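Local coordinates for carbon dioxide concentrating mechanism protein (PDB 4N8X), which probably forms the pentameric vertices of the carboxysome shell, the polyhedral compartment in which RuBisCO is sequestered, at residues K23-Q28 with A43-V48. Residues are numbered along the deposited sequence; the frame is centred on the assembly and turned at random.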
ATOM      1  N   LYS A  23       0.789 -21.887   7.931  1.00 20.37           N
ATOM      2  CA  LYS A  23       0.072 -21.500   9.148  1.00 21.42           C
ATOM      3  C   LYS A  23      -0.404 -20.061   9.014  1.00 14.76           C
ATOM      4  O   LYS A  23       0.388 -19.162   8.645  1.00 15.99           O
ATOM      5  CB  LYS A  23       0.996 -21.621  10.364  1.00 23.77           C
ATOM      6  CG  LYS A  23       0.422 -21.060  11.653  1.00 27.41           C
ATOM      7  CD  LYS A  23       1.472 -21.104  12.719  1.00 32.45           C
ATOM      8  CE  LYS A  23       1.744 -22.501  13.181  1.00 30.64           C
ATOM      9  NZ  LYS A  23       2.889 -22.545  14.156  1.00 32.38           N
ATOM     10  N   LEU A  24      -1.685 -19.816   9.301  1.00 21.35           N
ATOM     11  CA  LEU A  24      -2.230 -18.447   9.267  1.00 16.93           C
ATOM     12  C   LEU A  24      -2.612 -18.033  10.671  1.00 16.11           C
ATOM     13  O   LEU A  24      -3.339 -18.764  11.361  1.00 20.67           O
ATOM     14  CB  LEU A  24      -3.477 -18.415   8.400  1.00 15.70           C
ATOM     15  CG  LEU A  24      -3.160 -18.983   7.022  1.00 18.54           C
ATOM     16  CD1 LEU A  24      -4.436 -19.335   6.312  1.00 20.38           C
ATOM     17  CD2 LEU A  24      -2.399 -17.901   6.257  1.00 23.67           C
ATOM     18  N   LEU A  25      -2.114 -16.876  11.099  1.00 12.17           N
ATOM     19  CA  LEU A  25      -2.391 -16.360  12.445  1.00 17.68           C
ATOM     20  C   LEU A  25      -3.305 -15.149  12.405  1.00 17.96           C
ATOM     21  O   LEU A  25      -3.173 -14.308  11.513  1.00 16.98           O
ATOM     22  CB  LEU A  25      -1.093 -15.918  13.110  1.00 14.72           C
ATOM     23  CG  LEU A  25      -0.069 -17.041  13.357  1.00 17.34           C
ATOM     24  CD1 LEU A  25       1.084 -16.508  14.217  1.00 20.10           C
ATOM     25  CD2 LEU A  25      -0.728 -18.226  14.026  1.00 16.35           C
ATOM     26  N   LEU A  26      -4.197 -15.024  13.388  1.00 14.46           N
ATOM     27  CA  LEU A  26      -5.023 -13.803  13.528  1.00 12.18           C
ATOM     28  C   LEU A  26      -4.296 -12.889  14.509  1.00 15.87           C
ATOM     29  O   LEU A  26      -4.045 -13.266  15.676  1.00 17.79           O
ATOM     30  CB  LEU A  26      -6.411 -14.157  14.094  1.00 16.24           C
ATOM     31  CG  LEU A  26      -7.365 -12.994  14.432  1.00 15.66           C
ATOM     32  CD1 LEU A  26      -7.829 -12.234  13.154  1.00 20.44           C
ATOM     33  CD2 LEU A  26      -8.515 -13.535  15.197  1.00 18.66           C
ATOM     34  N   LEU A  27      -3.974 -11.686  14.046  1.00 12.40           N
ATOM     35  CA  LEU A  27      -3.193 -10.718  14.826  1.00 15.01           C
ATOM     36  C   LEU A  27      -3.990  -9.435  15.118  1.00 15.80           C
ATOM     37  O   LEU A  27      -4.793  -9.008  14.294  1.00 18.28           O
ATOM     38  CB  LEU A  27      -1.931 -10.380  14.034  1.00 12.60           C
ATOM     39  CG  LEU A  27      -1.188 -11.654  13.582  1.00 18.53           C
ATOM     40  CD1 LEU A  27       0.043 -11.302  12.743  1.00 26.39           C
ATOM     41  CD2 LEU A  27      -0.711 -12.442  14.757  1.00 19.40           C
ATOM     42  N   GLN A  28      -3.789  -8.869  16.307  1.00 16.27           N
ATOM     43  CA  GLN A  28      -4.434  -7.624  16.721  1.00 16.61           C
ATOM     44  C   GLN A  28      -3.361  -6.564  16.686  1.00 17.55           C
ATOM     45  O   GLN A  28      -2.345  -6.696  17.358  1.00 18.58           O
ATOM     46  CB  GLN A  28      -5.017  -7.766  18.153  1.00 12.82           C
ATOM     47  CG  GLN A  28      -5.648  -6.460  18.727  1.00 13.76           C
ATOM     48  CD  GLN A  28      -6.198  -6.624  20.124  1.00 23.78           C
ATOM     49  OE1 GLN A  28      -5.948  -7.638  20.775  1.00 22.89           O
ATOM     50  NE2 GLN A  28      -6.945  -5.604  20.617  1.00 20.83           N
ATOM     51  N   ALA A  43      -1.833 -13.045   9.070  1.00 15.86           N
ATOM     52  CA  ALA A  43      -0.485 -13.136   8.496  1.00 19.87           C
ATOM     53  C   ALA A  43      -0.010 -14.590   8.466  1.00 17.83           C
ATOM     54  O   ALA A  43      -0.364 -15.379   9.337  1.00 17.81           O
ATOM     55  CB  ALA A  43       0.520 -12.277   9.322  1.00 15.22           C
ATOM     56  N   ALA A  44       0.851 -14.910   7.508  1.00 13.76           N
ATOM     57  CA  ALA A  44       1.459 -16.227   7.434  1.00 16.10           C
ATOM     58  C   ALA A  44       2.557 -16.302   8.490  1.00 19.34           C
ATOM     59  O   ALA A  44       3.260 -15.320   8.765  1.00 22.52           O
ATOM     60  CB  ALA A  44       2.042 -16.460   6.033  1.00 16.17           C
ATOM     61  N   ASP A  45       2.716 -17.466   9.103  1.00 19.16           N
ATOM     62  CA  ASP A  45       3.822 -17.625  10.043  1.00 16.00           C
ATOM     63  C   ASP A  45       4.459 -18.976   9.804  1.00 21.38           C
ATOM     64  O   ASP A  45       4.298 -19.894  10.571  1.00 18.62           O
ATOM     65  CB  ASP A  45       3.338 -17.505  11.482  1.00 16.20           C
ATOM     66  CG  ASP A  45       4.470 -17.742  12.529  1.00 26.65           C
ATOM     67  OD1 ASP A  45       5.666 -17.817  12.153  1.00 27.22           O
ATOM     68  OD2 ASP A  45       4.171 -17.851  13.754  1.00 21.48           O
ATOM     69  N   ASN A  46       5.175 -19.111   8.714  1.00 18.21           N
ATOM     70  CA  ASN A  46       5.771 -20.406   8.431  1.00 24.52           C
ATOM     71  C   ASN A  46       7.247 -20.448   8.796  1.00 27.05           C
ATOM     72  O   ASN A  46       7.894 -21.470   8.644  1.00 27.04           O
ATOM     73  CB  ASN A  46       5.522 -20.823   6.977  1.00 28.53           C
ATOM     74  CG  ASN A  46       5.978 -19.776   5.970  1.00 45.24           C
ATOM     75  OD1 ASN A  46       7.110 -19.281   6.024  1.00 51.48           O
ATOM     76  ND2 ASN A  46       5.089 -19.427   5.048  1.00 51.25           N
ATOM     77  N   SER A  47       7.766 -19.346   9.338  1.00 22.54           N
ATOM     78  CA  SER A  47       9.215 -19.217   9.522  1.00 28.72           C
ATOM     79  C   SER A  47       9.585 -18.875  10.967  1.00 26.97           C
ATOM     80  O   SER A  47      10.682 -19.117  11.413  1.00 26.41           O
ATOM     81  CB  SER A  47       9.728 -18.106   8.576  1.00 35.09           C
ATOM     82  OG  SER A  47      10.823 -17.394   9.121  1.00 41.86           O
ATOM     83  N   VAL A  48       8.676 -18.259  11.698  1.00 22.69           N
ATOM     84  CA  VAL A  48       9.064 -17.732  12.999  1.00 17.26           C
ATOM     85  C   VAL A  48       8.505 -18.577  14.155  1.00 17.81           C
ATOM     86  O   VAL A  48       9.204 -18.937  15.079  1.00 22.55           O
ATOM     87  CB  VAL A  48       8.636 -16.253  13.110  1.00 20.34           C
ATOM     88  CG1 VAL A  48       8.644 -15.797  14.563  1.00 25.79           C
ATOM     89  CG2 VAL A  48       9.556 -15.371  12.239  1.00 17.38           C
TER
HETATM   90  O   HOH W   1       2.896 -19.898  15.138  1.00 18.29           O
HETATM   91  O   HOH W   2       5.610 -21.415  12.449  1.00 36.10           O
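Antiparallel pairing joins Leu24 and Leu25 to Ala44 and Ala43 where strand 24-30 meets strand 39-44, an outermost strand of this chain's sheet, in the beta barrel of the CcmL/EutN fold. Three backbone hydrogen bonds set the register. Leu25 and Ala43 form a hydrogen-bonded pair, Leu25 N to Ala43 O at 2.9 Å and Ala43 N to Leu25 O at 3.1 Å, while Leu24 and Ala44 form the adjoining non-hydrogen-bonded pair. The ladder runs one bond past the strand, Asp45 N reaching Lys23 O at 2.9 Å.

Leu25, Leu27 and Ala43 lie on one face, and Leu27 brings CD1 to 3.6 Å from Ala43 CB; Ala77 and Val79 of strand 77-88 extend this apolar layer. On the other face Leu24 packs against Met1 of a neighbouring subunit. Asp45 slants over Leu25, whose CD1 sits 3.7 Å from Asp45 CB, and chi1 of 177° puts Asp45 CG anti to the backbone N. The carboxylate of this buried residue mainly serves the following turn: Val48 N meets OD1 nearly along its C-O bond, an Asx motif, Gly49 N also bonds to OD1, and OD2 takes Ala50 N. Replacing Asp45 by an alanine is likely to leave the amides of Val48, Gly49 and Ala50 without their acceptor and let the 46-50 loop shift.

Lys23 is exposed; its CD lies 3.8 Å from Asp45 O, and the bend at chi3 (-72°) directs NZ beyond it. The opposite charges do not touch, Lys23 NZ standing 4.9 Å from Asp45 OD2; instead a water bridges them, accepting from Lys23 NZ and donating to Asp45 OD2, each leg 2.8 Å.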